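Local coordinates for protein cytochrome c XoxG (Methylobacterium extorquens, PDB 6ONQ) that binds heme c and probably carries electrons in methanol oxidation that depends on a lanthanide-containing methanol dehydrogenase, at residues Arg89-His92 / Ala93-Val97; Gly147-Lys150 / Asn151-Cys154; Asp158-Val161 / Tyr162-Arg166; Val80-Phe83 / Thr84-Tyr88; Glu123-Gly126 / Ile127-Gly131. One frame throughout, in Å; residues are numbered along the deposited sequence.

Contact 1: Arg89-His92 / Ala93-Val97; sequences RRYH and AECHV. With HEC (heme c), chain B.
Tyr91 packs its ring against Cys95 and His96 where helix 82-94 ends and the CXXCH heme-attachment motif begins. Cys95 is the first cysteine of that motif. The Tyr91 side chain can be followed outward from the helix. Its CG lies anti to the backbone N (chi1 178°), which swings the ring along the helix toward the next turn. CB meets the ring of Tyr162 on helix 156-167. Tyr91 CD1 then reaches the CB of Cys95 at 3.5 Å, and CE1 also lies against this CB. The sulfur sits obliquely to the ring, with Cys95 SG 4.8 Å from the Tyr91 centroid. On the far side, Tyr91 CE2 meets the CA of His96 at 4.0 Å. The backbone N of His96 and the carbonyl carbon of Cys95 lie over one ring face. At the tip, OH is hydrogen-bonded to the carbonyl O of Gly100. With an alanine here, the Gly100 carbonyl would probably lose its hydroxyl partner, and a gap would open beside the heme-bearing cysteine. The Tyr91 carbonyl is also used. Its O accepts from Cys95 N at 2.7 Å and from His96 N at 2.9 Å, so one oxygen takes both N-H groups where the helix ends. On another side of the turn, the His92 and His96 rings are nearly parallel (planes at 9°). They are slid apart and barely overlap. Cys95 turns its sulfur toward the heme, and its SG is bonded covalently to CAB of heme c at 1.8 Å.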
# COMPACT_ATOMS: atom_id res chain seq x y z
N ARG A 89 -3.59 8.04 2.51
CA ARG A 89 -4.69 8.98 2.48
C ARG A 89 -5.90 8.38 1.78
O ARG A 89 -7.03 8.48 2.27
CB ARG A 89 -4.24 10.29 1.83
CG ARG A 89 -3.29 11.09 2.74
CD ARG A 89 -2.74 12.37 2.11
NE ARG A 89 -2.51 12.23 0.67
CZ ARG A 89 -3.16 12.94 -0.25
NH1 ARG A 89 -4.08 13.83 0.13
NH2 ARG A 89 -2.90 12.76 -1.54
N ARG A 90 -5.68 7.71 0.65
CA ARG A 90 -6.79 7.04 -0.03
C ARG A 90 -7.42 5.98 0.86
O ARG A 90 -8.65 5.78 0.82
CB ARG A 90 -6.30 6.44 -1.34
CG ARG A 90 -5.62 7.45 -2.22
CD ARG A 90 -6.64 8.43 -2.78
NE ARG A 90 -6.00 9.59 -3.39
CZ ARG A 90 -6.66 10.58 -3.99
NH1 ARG A 90 -6.00 11.60 -4.52
NH2 ARG A 90 -7.99 10.54 -4.05
N TYR A 91 -6.62 5.29 1.67
CA TYR A 91 -7.16 4.28 2.56
C TYR A 91 -8.08 4.90 3.61
O TYR A 91 -9.21 4.44 3.81
CB TYR A 91 -6.05 3.50 3.25
CG TYR A 91 -6.58 2.48 4.22
CD1 TYR A 91 -7.01 1.24 3.79
CD2 TYR A 91 -6.67 2.77 5.57
CE1 TYR A 91 -7.50 0.31 4.67
CE2 TYR A 91 -7.17 1.85 6.46
CZ TYR A 91 -7.58 0.62 6.02
OH TYR A 91 -8.09 -0.29 6.91
N HIS A 92 -7.58 5.92 4.31
CA HIS A 92 -8.38 6.63 5.30
C HIS A 92 -9.68 7.16 4.69
O HIS A 92 -10.75 7.08 5.30
CB HIS A 92 -7.55 7.77 5.88
CG HIS A 92 -8.24 8.54 6.96
ND1 HIS A 92 -9.28 9.42 6.71
CD2 HIS A 92 -8.04 8.58 8.30
CE1 HIS A 92 -9.69 9.96 7.85
NE2 HIS A 92 -8.95 9.47 8.83
N ALA A 93 -9.60 7.70 3.47
CA ALA A 93 -10.77 8.21 2.78
C ALA A 93 -11.78 7.10 2.49
O ALA A 93 -12.93 7.16 2.91
CB ALA A 93 -10.35 8.90 1.48
N GLU A 94 -11.35 6.06 1.77
CA GLU A 94 -12.29 5.16 1.14
C GLU A 94 -12.39 3.78 1.78
O GLU A 94 -13.27 3.01 1.38
CB GLU A 94 -11.95 5.00 -0.35
CG GLU A 94 -11.96 6.30 -1.16
CD GLU A 94 -13.25 6.52 -1.97
OE1 GLU A 94 -13.30 7.48 -2.78
OE2 GLU A 94 -14.22 5.74 -1.81
N CYS A 95 -11.54 3.44 2.75
CA CYS A 95 -11.55 2.05 3.25
C CYS A 95 -11.60 1.95 4.77
O CYS A 95 -12.13 0.98 5.31
CB CYS A 95 -10.31 1.28 2.76
SG CYS A 95 -9.76 1.56 1.09
N HIS A 96 -11.02 2.95 5.44
CA HIS A 96 -10.94 2.97 6.90
C HIS A 96 -12.29 2.70 7.57
O HIS A 96 -12.34 2.11 8.65
CB HIS A 96 -10.37 4.33 7.32
CG HIS A 96 -10.71 4.76 8.71
ND1 HIS A 96 -9.90 4.47 9.80
CD2 HIS A 96 -11.73 5.51 9.19
CE1 HIS A 96 -10.44 5.00 10.89
NE2 HIS A 96 -11.55 5.63 10.55
N VAL A 97 -13.39 3.07 6.92
CA VAL A 97 -14.71 2.96 7.55
C VAL A 97 -15.02 1.51 7.91
O VAL A 97 -15.44 1.21 9.03
CB VAL A 97 -15.79 3.57 6.64
CG1 VAL A 97 -15.63 3.07 5.21
CG2 VAL A 97 -17.19 3.27 7.18
FE HEC B . -12.92 -4.34 1.68
CHA HEC B . -12.61 -7.75 2.11
CHB HEC B . -9.78 -4.23 0.51
CHC HEC B . -13.22 -0.96 1.12
CHD HEC B . -15.87 -4.36 3.40
NA HEC B . -11.47 -5.73 1.41
C1A HEC B . -11.54 -7.09 1.55
C2A HEC B . -10.33 -7.67 0.99
C3A HEC B . -9.56 -6.69 0.56
C4A HEC B . -10.26 -5.47 0.81
CMA HEC B . -8.17 -6.76 -0.10
CAA HEC B . -9.98 -9.17 0.94
CBA HEC B . -9.71 -9.59 2.38
CGA HEC B . -9.13 -10.97 2.45
O1A HEC B . -9.68 -11.90 1.80
O2A HEC B . -8.13 -11.14 3.17
NB HEC B . -11.76 -2.86 0.96
C1B HEC B . -10.47 -3.07 0.54
C2B HEC B . -9.90 -1.82 0.10
C3B HEC B . -10.83 -0.88 0.23
C4B HEC B . -12.02 -1.52 0.80
CMB HEC B . -8.49 -1.61 -0.47
CAB HEC B . -10.51 0.58 -0.18
CBB HEC B . -11.45 1.44 -0.53
NC HEC B . -14.30 -2.91 2.21
C1C HEC B . -14.25 -1.59 1.80
C2C HEC B . -15.50 -0.98 2.21
C3C HEC B . -16.24 -1.89 2.85
C4C HEC B . -15.50 -3.14 2.86
CMC HEC B . -15.90 0.49 1.98
CAC HEC B . -17.65 -1.57 3.44
CBC HEC B . -18.03 -2.10 4.59
ND HEC B . -14.01 -5.77 2.59
C1D HEC B . -15.23 -5.57 3.22
C2D HEC B . -15.71 -6.88 3.64
C3D HEC B . -14.82 -7.80 3.27
C4D HEC B . -13.73 -7.13 2.62
CMD HEC B . -17.03 -7.18 4.37
CAD HEC B . -14.93 -9.32 3.53
CBD HEC B . -15.55 -10.05 2.35
CGD HEC B . -15.59 -11.53 2.66
O1D HEC B . -15.52 -11.89 3.86
O2D HEC B . -15.70 -12.35 1.72

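Contact 2: Gly147-Lys150 / Asn151-Cys154; sequences GDNK and NVMC
Lys150, Asn149 and Met153 make most of this local turn, which leads from a loop into the short helix 150-153. Lys150 works through its first atoms and its carbonyl. Its CB lies 3.9 Å from the SG of Cys154, one turn on. Its O accepts from the backbone N of Cys154 at 3.2 Å, with the donor well above the carbonyl plane. The Cys154 sulfur is tied in turn to Cys193 by a disulfide. Asn149 is the N-cap of the helix. Its CG stands anti to the backbone N (chi1 -172°), which turns the amide toward the first helical turn. There Asn149 OD1 takes a weak capping bond from Asn151 N at 3.3 Å. The other amide branch, ND2, lies 3.4 Å from CG2 of Val152. The amides of Asn149 and Asn151 are turned steeply against each other, with planes 74° apart. The backbone O of Asn149 accepts twice. The bond from Met153 N is nearly straight (173°) and lies in the carbonyl plane. The bond from Val152 N, 2.8 Å from Asn149 O, comes from above that plane. Between them, the side-chain and backbone oxygens of Asn149 meet three N-H groups of the first turn. Met153 folds back over the loop. Its CG sits 3.5 Å from the O of Gly147, and its SD passes 4.0 Å from the Gly147 CA. Beyond the turn, Met153 packs on Tyr125, Leu128 and Ala129 of helix 121-130, while Val152 touches Glu94.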
# COMPACT_ATOMS: atom_id res chain seq x y z
N GLY A 147 -14.75 -1.22 -9.06
CA GLY A 147 -14.30 -1.06 -10.44
C GLY A 147 -14.79 0.21 -11.11
O GLY A 147 -14.04 0.87 -11.83
N ASP A 148 -16.05 0.57 -10.88
CA ASP A 148 -16.62 1.76 -11.52
C ASP A 148 -16.29 3.05 -10.77
O ASP A 148 -16.89 4.10 -11.05
CB ASP A 148 -18.13 1.60 -11.67
CG ASP A 148 -18.51 0.43 -12.58
OD1 ASP A 148 -19.72 0.28 -12.89
OD2 ASP A 148 -17.61 -0.35 -12.97
N ASN A 149 -15.33 3.03 -9.85
CA ASN A 149 -15.03 4.17 -9.00
C ASN A 149 -13.59 4.62 -9.26
O ASN A 149 -12.65 4.15 -8.63
CB ASN A 149 -15.25 3.78 -7.54
CG ASN A 149 -15.15 4.94 -6.60
OD1 ASN A 149 -14.77 6.05 -6.98
ND2 ASN A 149 -15.46 4.68 -5.33
N LYS A 150 -13.44 5.56 -10.20
CA LYS A 150 -12.11 5.99 -10.62
C LYS A 150 -11.38 6.74 -9.51
O LYS A 150 -10.15 6.81 -9.53
CB LYS A 150 -12.19 6.84 -11.89
CG LYS A 150 -13.04 6.24 -13.03
CD LYS A 150 -13.00 4.69 -13.02
CE LYS A 150 -14.20 4.07 -13.74
NZ LYS A 150 -14.12 4.19 -15.23
N ASN A 151 -12.10 7.28 -8.54
CA ASN A 151 -11.43 7.87 -7.39
C ASN A 151 -10.81 6.83 -6.47
O ASN A 151 -10.03 7.18 -5.58
CB ASN A 151 -12.42 8.73 -6.60
CG ASN A 151 -12.52 10.13 -7.13
OD1 ASN A 151 -11.59 10.92 -6.99
ND2 ASN A 151 -13.66 10.46 -7.75
N VAL A 152 -11.14 5.56 -6.67
CA VAL A 152 -10.47 4.46 -5.99
C VAL A 152 -9.55 3.70 -6.93
O VAL A 152 -8.37 3.52 -6.64
CB VAL A 152 -11.49 3.52 -5.32
CG1 VAL A 152 -10.79 2.36 -4.67
CG2 VAL A 152 -12.26 4.29 -4.29
N MET A 153 -10.06 3.28 -8.09
CA MET A 153 -9.28 2.42 -8.96
C MET A 153 -8.00 3.10 -9.44
O MET A 153 -6.99 2.43 -9.63
CB MET A 153 -10.11 1.97 -10.16
CG MET A 153 -11.24 1.03 -9.80
SD MET A 153 -10.76 -0.31 -8.70
CE MET A 153 -9.72 -1.29 -9.77
N CYS A 154 -8.02 4.42 -9.63
CA CYS A 154 -6.82 5.09 -10.11
C CYS A 154 -5.74 5.16 -9.05
O CYS A 154 -4.62 5.57 -9.36
CB CYS A 154 -7.14 6.50 -10.61
SG CYS A 154 -8.32 6.54 -11.96

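Contact 3: Asp158-Val161 / Tyr162-Arg166; sequences DLYV and YLRAR
Tyr160 and Arg164 lie one turn apart on helix 156-167, and their long side chains meet obliquely. The CG of Tyr160 is anti to its own N (chi1 -179°), which carries the ring toward the next turn. Arg164, with chi1 at -134°, runs extended from CG to NE. Its CG lies over one face of the tyrosine ring, and Arg164 CD passes 3.7 Å from Tyr160 CE2. Farther out, the Tyr160 OH lies over one face of the guanidinium, toward its rim. Ring and guanidinium planes are 47° apart. The charge of Arg164 is met by a salt bridge from NH1 to Asp64. Leu163 stays close to the backbone of the turn before, with Leu163 CG 3.4 Å from Leu159 O and its CB equally near. Arg166 CG lies over one face of the Tyr162 ring, toward its rim. Backbone bonds run i to i+4, from Tyr162 N to Asp158 O (3.1 Å) through Ala165 N to Val161 O (2.9 Å). Leu159 touches Tyr91 on helix 82-94. This is consistent with the class I cytochrome c fold, in which the first and last helices of the heme domain, here 82-94 and 156-167, pack against each other.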
# COMPACT_ATOMS: atom_id res chain seq x y z
N ASP A 158 -1.45 2.70 -5.14
CA ASP A 158 -1.19 3.39 -3.89
C ASP A 158 -1.70 2.59 -2.70
O ASP A 158 -1.00 2.40 -1.70
CB ASP A 158 -1.83 4.78 -3.93
CG ASP A 158 -1.45 5.56 -5.18
OD1 ASP A 158 -1.43 4.97 -6.29
OD2 ASP A 158 -1.18 6.78 -5.06
N LEU A 159 -2.93 2.08 -2.79
CA LEU A 159 -3.48 1.29 -1.70
C LEU A 159 -2.67 0.02 -1.47
O LEU A 159 -2.41 -0.36 -0.32
CB LEU A 159 -4.94 0.98 -1.97
CG LEU A 159 -5.80 2.24 -1.98
CD1 LEU A 159 -7.08 2.06 -2.79
CD2 LEU A 159 -6.12 2.65 -0.55
N TYR A 160 -2.25 -0.64 -2.56
CA TYR A 160 -1.45 -1.86 -2.45
C TYR A 160 -0.13 -1.59 -1.75
O TYR A 160 0.25 -2.30 -0.81
CB TYR A 160 -1.21 -2.46 -3.83
CG TYR A 160 -0.41 -3.74 -3.79
CD1 TYR A 160 -0.97 -4.91 -3.27
CD2 TYR A 160 0.91 -3.79 -4.24
CE1 TYR A 160 -0.23 -6.09 -3.20
CE2 TYR A 160 1.65 -4.97 -4.18
CZ TYR A 160 1.06 -6.11 -3.66
OH TYR A 160 1.77 -7.28 -3.59
N VAL A 161 0.59 -0.56 -2.20
CA VAL A 161 1.90 -0.25 -1.64
C VAL A 161 1.80 0.02 -0.14
O VAL A 161 2.52 -0.59 0.66
CB VAL A 161 2.51 0.94 -2.39
CG1 VAL A 161 3.71 1.46 -1.66
CG2 VAL A 161 2.88 0.53 -3.80
N TYR A 162 0.92 0.93 0.26
CA TYR A 162 0.75 1.24 1.67
C TYR A 162 0.38 -0.00 2.49
O TYR A 162 0.97 -0.28 3.54
CB TYR A 162 -0.33 2.33 1.82
CG TYR A 162 -0.83 2.45 3.23
CD1 TYR A 162 0.02 2.87 4.23
CD2 TYR A 162 -2.12 2.10 3.56
CE1 TYR A 162 -0.41 2.96 5.52
CE2 TYR A 162 -2.56 2.20 4.86
CZ TYR A 162 -1.70 2.63 5.83
OH TYR A 162 -2.10 2.73 7.14
N LEU A 163 -0.62 -0.76 2.03
CA LEU A 163 -1.02 -1.93 2.80
C LEU A 163 0.05 -3.03 2.75
O LEU A 163 0.11 -3.87 3.65
CB LEU A 163 -2.35 -2.46 2.30
CG LEU A 163 -3.63 -1.70 2.59
CD1 LEU A 163 -4.76 -2.26 1.73
CD2 LEU A 163 -3.97 -1.78 4.08
N ARG A 164 0.88 -3.04 1.71
CA ARG A 164 2.03 -3.92 1.69
C ARG A 164 3.04 -3.52 2.76
O ARG A 164 3.62 -4.39 3.43
CB ARG A 164 2.70 -3.90 0.32
CG ARG A 164 3.05 -5.27 -0.19
CD ARG A 164 4.01 -5.19 -1.35
NE ARG A 164 4.77 -6.43 -1.42
CZ ARG A 164 5.45 -6.85 -2.48
NH1 ARG A 164 5.47 -6.12 -3.60
NH2 ARG A 164 6.11 -8.00 -2.42
N ALA A 165 3.28 -2.22 2.91
CA ALA A 165 4.19 -1.76 3.95
C ALA A 165 3.67 -2.08 5.34
O ALA A 165 4.46 -2.34 6.26
CB ALA A 165 4.44 -0.26 3.81
N ARG A 166 2.35 -2.07 5.52
CA ARG A 166 1.78 -2.51 6.79
C ARG A 166 2.02 -3.99 7.01
O ARG A 166 2.45 -4.41 8.09
CB ARG A 166 0.28 -2.19 6.84
CG ARG A 166 -0.03 -0.69 6.77
CD ARG A 166 0.27 0.02 8.08
NE ARG A 166 -0.55 -0.51 9.17
CZ ARG A 166 -0.07 -1.09 10.26
NH1 ARG A 166 1.25 -1.21 10.44
NH2 ARG A 166 -0.90 -1.55 11.17

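Contact 4: Val80-Phe83 / Thr84-Tyr88; sequences VDWF and TYSGY
Asp81 and Thr84 are joined by the hydrogen bonds that start helix 82-94. Asp81 is the N-cap. The Thr84 OG1 donates to Asp81 OD1 at 2.5 Å, on the syn side of the carboxylate. Thr84 N gives OD1 a second, weak bond, and Phe83 N gives OD2 another weak one. Asp81 CG sits between its backbone N and carbonyl carbon (chi1 80°), which brings both oxygens back over the first turn. Regular helical bonds follow, among them Ser86 N to Trp82 O at 2.7 Å, nearly straight at 174°.

The aromatic contacts lie on another side. Ser86 CB makes a CH-pi contact over the face of the Trp82 five-membered ring, 4.1 Å from its centroid. The Trp82 six-membered ring meets Tyr85 obliquely, with Trp82 CZ3 3.5 Å from Tyr85 CD2. Ser86 OG makes a hydrogen bond to Asp158 of helix 156-167.

The apolar part is small. Val80 CG2 touches Tyr85 CB at 4.0 Å, and Val80 CB lies near Thr84 CB.

The carboxylate of Asp81 is buried at the positive end of the helix. The N-H groups and the hydroxyl gathered there would probably stabilise its negative charge.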
# COMPACT_ATOMS: atom_id res chain seq x y z
N VAL A 80 8.96 8.15 3.63
CA VAL A 80 8.31 7.12 2.82
C VAL A 80 8.21 7.59 1.38
O VAL A 80 8.17 8.79 1.10
CB VAL A 80 6.91 6.73 3.33
CG1 VAL A 80 6.95 6.36 4.82
CG2 VAL A 80 5.93 7.85 3.06
N ASP A 81 8.16 6.63 0.45
CA ASP A 81 7.96 6.94 -0.96
C ASP A 81 6.57 7.54 -1.17
O ASP A 81 5.70 7.48 -0.30
CB ASP A 81 8.14 5.69 -1.82
CG ASP A 81 6.90 4.77 -1.83
OD1 ASP A 81 6.60 4.11 -0.80
OD2 ASP A 81 6.22 4.68 -2.89
N TRP A 82 6.37 8.10 -2.37
CA TRP A 82 5.13 8.81 -2.64
C TRP A 82 3.92 7.91 -2.46
O TRP A 82 2.94 8.28 -1.80
CB TRP A 82 5.15 9.41 -4.04
CG TRP A 82 3.81 9.91 -4.42
CD1 TRP A 82 2.96 9.36 -5.33
CD2 TRP A 82 3.14 11.05 -3.88
NE1 TRP A 82 1.80 10.10 -5.40
CE2 TRP A 82 1.89 11.14 -4.51
CE3 TRP A 82 3.49 12.01 -2.91
CZ2 TRP A 82 0.97 12.15 -4.21
CZ3 TRP A 82 2.58 13.01 -2.62
CH2 TRP A 82 1.34 13.07 -3.27
N PHE A 83 3.96 6.71 -3.04
CA PHE A 83 2.76 5.88 -3.08
C PHE A 83 2.39 5.34 -1.71
O PHE A 83 1.21 5.09 -1.45
CB PHE A 83 2.94 4.76 -4.09
CG PHE A 83 2.90 5.25 -5.50
CD1 PHE A 83 3.99 5.92 -6.04
CD2 PHE A 83 1.77 5.09 -6.27
CE1 PHE A 83 3.95 6.39 -7.33
CE2 PHE A 83 1.72 5.56 -7.57
CZ PHE A 83 2.81 6.21 -8.10
N THR A 84 3.36 5.16 -0.81
CA THR A 84 2.97 4.83 0.56
C THR A 84 2.22 6.00 1.19
O THR A 84 1.16 5.81 1.80
CB THR A 84 4.19 4.45 1.40
OG1 THR A 84 4.84 3.31 0.82
CG2 THR A 84 3.75 4.10 2.81
N TYR A 85 2.75 7.21 1.04
CA TYR A 85 2.05 8.40 1.54
C TYR A 85 0.67 8.52 0.91
O TYR A 85 -0.35 8.58 1.62
CB TYR A 85 2.89 9.65 1.26
CG TYR A 85 2.19 10.97 1.53
CD1 TYR A 85 2.12 11.51 2.82
CD2 TYR A 85 1.60 11.69 0.49
CE1 TYR A 85 1.48 12.71 3.06
CE2 TYR A 85 0.96 12.90 0.73
CZ TYR A 85 0.90 13.40 2.01
OH TYR A 85 0.26 14.60 2.25
N SER A 86 0.60 8.50 -0.42
CA SER A 86 -0.67 8.68 -1.11
C SER A 86 -1.66 7.58 -0.75
O SER A 86 -2.85 7.85 -0.53
CB SER A 86 -0.43 8.73 -2.62
OG SER A 86 -1.66 8.71 -3.32
N GLY A 87 -1.19 6.33 -0.69
CA GLY A 87 -2.07 5.22 -0.36
C GLY A 87 -2.65 5.28 1.03
O GLY A 87 -3.78 4.85 1.25
N TYR A 88 -1.89 5.81 2.00
CA TYR A 88 -2.46 6.05 3.33
C TYR A 88 -3.70 6.92 3.22
O TYR A 88 -4.76 6.58 3.75
CB TYR A 88 -1.42 6.70 4.25
CG TYR A 88 -1.97 7.07 5.63
CD1 TYR A 88 -2.68 8.26 5.83
CD2 TYR A 88 -1.78 6.24 6.74
CE1 TYR A 88 -3.19 8.59 7.08
CE2 TYR A 88 -2.30 6.58 7.99
CZ TYR A 88 -3.00 7.76 8.15
OH TYR A 88 -3.52 8.11 9.39

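Contact 5: Glu123-Gly126 / Ile127-Gly131; sequences EFYG and ILAGG. With HEC (heme c), chain B.
The heme c pocket is lined on one side by helix 121-130, where Phe124 and Leu128 lie side by side and point the same way. Phe124 CE2 touches Leu128 CD2 at 4.0 Å. Across the ring, Phe124 CD1 meets the heme methyl CMA at 3.7 Å, and CE1 and CZ reach the methyl CMB. The other branch of Leu128, CD1, lies 3.9 Å from the same CMB. In Leu128, chi1 (-176°) brings CG to the heme side, and chi2 (61°) turns CD1 to the heme and CD2 to the phenyl ring. Ile127 adds CG2, 3.8 Å from the heme ring atom C2A, while its CD1 nears the propionate carbon CAA. Phe124 also packs on Leu159 and Leu163 of helix 156-167. A serine in place of Phe124 would probably leave a gap beside the methyls CMA and CMB and take the ring from Leu128 CD2, leaving that branch freer to turn. On the outer side, Tyr125 CE1 loosely approaches Ala129 CB at 4.4 Å. The helix bonds run from Ile127 N to Glu123 O through Gly130 N to Gly126 O (2.9 Å). Gly131 then leaves the helix with positive phi. These side chains give the heme a purely apolar, van der Waals contact, which probably helps keep water from this side of the macrocycle.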
# COMPACT_ATOMS: atom_id res chain seq x y z
N GLU A 123 -4.40 -10.67 -7.04
CA GLU A 123 -5.53 -11.08 -6.22
C GLU A 123 -6.16 -9.88 -5.54
O GLU A 123 -7.38 -9.75 -5.47
CB GLU A 123 -5.08 -12.10 -5.17
CG GLU A 123 -5.27 -13.56 -5.58
CD GLU A 123 -4.66 -14.55 -4.58
OE1 GLU A 123 -3.64 -14.21 -3.91
OE2 GLU A 123 -5.20 -15.67 -4.47
N PHE A 124 -5.31 -8.98 -5.03
CA PHE A 124 -5.80 -7.75 -4.42
C PHE A 124 -6.54 -6.89 -5.44
O PHE A 124 -7.64 -6.40 -5.17
CB PHE A 124 -4.62 -7.00 -3.81
CG PHE A 124 -4.95 -5.61 -3.37
CD1 PHE A 124 -5.41 -5.38 -2.08
CD2 PHE A 124 -4.78 -4.54 -4.22
CE1 PHE A 124 -5.70 -4.11 -1.68
CE2 PHE A 124 -5.08 -3.27 -3.82
CZ PHE A 124 -5.53 -3.05 -2.55
N TYR A 125 -5.96 -6.71 -6.62
CA TYR A 125 -6.59 -5.85 -7.62
C TYR A 125 -7.94 -6.41 -8.04
O TYR A 125 -8.90 -5.65 -8.24
CB TYR A 125 -5.66 -5.68 -8.83
CG TYR A 125 -6.05 -4.53 -9.72
CD1 TYR A 125 -7.06 -4.67 -10.66
CD2 TYR A 125 -5.41 -3.30 -9.63
CE1 TYR A 125 -7.43 -3.63 -11.48
CE2 TYR A 125 -5.77 -2.24 -10.45
CZ TYR A 125 -6.79 -2.41 -11.37
OH TYR A 125 -7.17 -1.37 -12.20
N GLY A 126 -8.06 -7.73 -8.16
CA GLY A 126 -9.32 -8.32 -8.58
C GLY A 126 -10.41 -8.22 -7.52
O GLY A 126 -11.58 -8.02 -7.85
N ILE A 127 -10.05 -8.40 -6.25
CA ILE A 127 -11.01 -8.20 -5.17
C ILE A 127 -11.47 -6.75 -5.13
O ILE A 127 -12.66 -6.46 -4.96
CB ILE A 127 -10.40 -8.63 -3.83
CG1 ILE A 127 -10.36 -10.15 -3.71
CG2 ILE A 127 -11.15 -8.01 -2.66
CD1 ILE A 127 -9.41 -10.63 -2.64
N LEU A 128 -10.54 -5.82 -5.30
CA LEU A 128 -10.89 -4.41 -5.26
C LEU A 128 -11.79 -4.03 -6.43
O LEU A 128 -12.75 -3.27 -6.26
CB LEU A 128 -9.61 -3.58 -5.26
CG LEU A 128 -9.76 -2.08 -5.12
CD1 LEU A 128 -10.42 -1.79 -3.81
CD2 LEU A 128 -8.40 -1.42 -5.20
N ALA A 129 -11.49 -4.52 -7.63
CA ALA A 129 -12.27 -4.15 -8.80
C ALA A 129 -13.64 -4.82 -8.80
O ALA A 129 -14.65 -4.18 -9.12
CB ALA A 129 -11.51 -4.50 -10.08
N GLY A 130 -13.71 -6.09 -8.42
CA GLY A 130 -14.95 -6.83 -8.53
C GLY A 130 -15.69 -7.16 -7.25
O GLY A 130 -16.82 -7.65 -7.31
N GLY A 131 -15.08 -6.91 -6.08
CA GLY A 131 -15.72 -7.21 -4.81
C GLY A 131 -15.55 -8.66 -4.38
O GLY A 131 -14.91 -9.48 -5.04
FE HEC B . -12.92 -4.34 1.68
CHA HEC B . -12.61 -7.75 2.11
CHB HEC B . -9.78 -4.23 0.51
CHC HEC B . -13.22 -0.96 1.12
CHD HEC B . -15.87 -4.36 3.40
NA HEC B . -11.47 -5.73 1.41
C1A HEC B . -11.54 -7.09 1.55
C2A HEC B . -10.33 -7.67 0.99
C3A HEC B . -9.56 -6.69 0.56
C4A HEC B . -10.26 -5.47 0.81
CMA HEC B . -8.17 -6.76 -0.10
CAA HEC B . -9.98 -9.17 0.94
CBA HEC B . -9.71 -9.59 2.38
CGA HEC B . -9.13 -10.97 2.45
O1A HEC B . -9.68 -11.90 1.80
O2A HEC B . -8.13 -11.14 3.17
NB HEC B . -11.76 -2.86 0.96
C1B HEC B . -10.47 -3.07 0.54
C2B HEC B . -9.90 -1.82 0.10
C3B HEC B . -10.83 -0.88 0.23
C4B HEC B . -12.02 -1.52 0.80
CMB HEC B . -8.49 -1.61 -0.47
CAB HEC B . -10.51 0.58 -0.18
CBB HEC B . -11.45 1.44 -0.53
NC HEC B . -14.30 -2.91 2.21
C1C HEC B . -14.25 -1.59 1.80
C2C HEC B . -15.50 -0.98 2.21
C3C HEC B . -16.24 -1.89 2.85
C4C HEC B . -15.50 -3.14 2.86
CMC HEC B . -15.90 0.49 1.98
CAC HEC B . -17.65 -1.57 3.44
CBC HEC B . -18.03 -2.10 4.59
ND HEC B . -14.01 -5.77 2.59
C1D HEC B . -15.23 -5.57 3.22
C2D HEC B . -15.71 -6.88 3.64
C3D HEC B . -14.82 -7.80 3.27
C4D HEC B . -13.73 -7.13 2.62
CMD HEC B . -17.03 -7.18 4.37
CAD HEC B . -14.93 -9.32 3.53
CBD HEC B . -15.55 -10.05 2.35
CGD HEC B . -15.59 -11.53 2.66
O1D HEC B . -15.52 -11.89 3.86
O2D HEC B . -15.70 -12.35 1.72

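Contact 3 is fully buried near the centre of the chain, and contact 4 is buried too. Contacts 1 and 5 are partly buried, and contact 2 lies at the surface. Contacts 4 and 1 share helix 82-94: its start is capped by a carboxylate, and just past its end comes the covalent heme link. Contact 3 packs against both, with Leu159 CD2 near Cys95 SG and Val161 CG1 near Thr84 OG1. Contacts 1 and 5 both touch the heme without touching each other. Contact 2, at the surface, touches both: Asn151 CB lies near Glu94 OE1, and Val152 CG1 near Leu128 CD1. Its chemistry is mainly backbone capping, whereas contact 5 meets the heme through apolar groups.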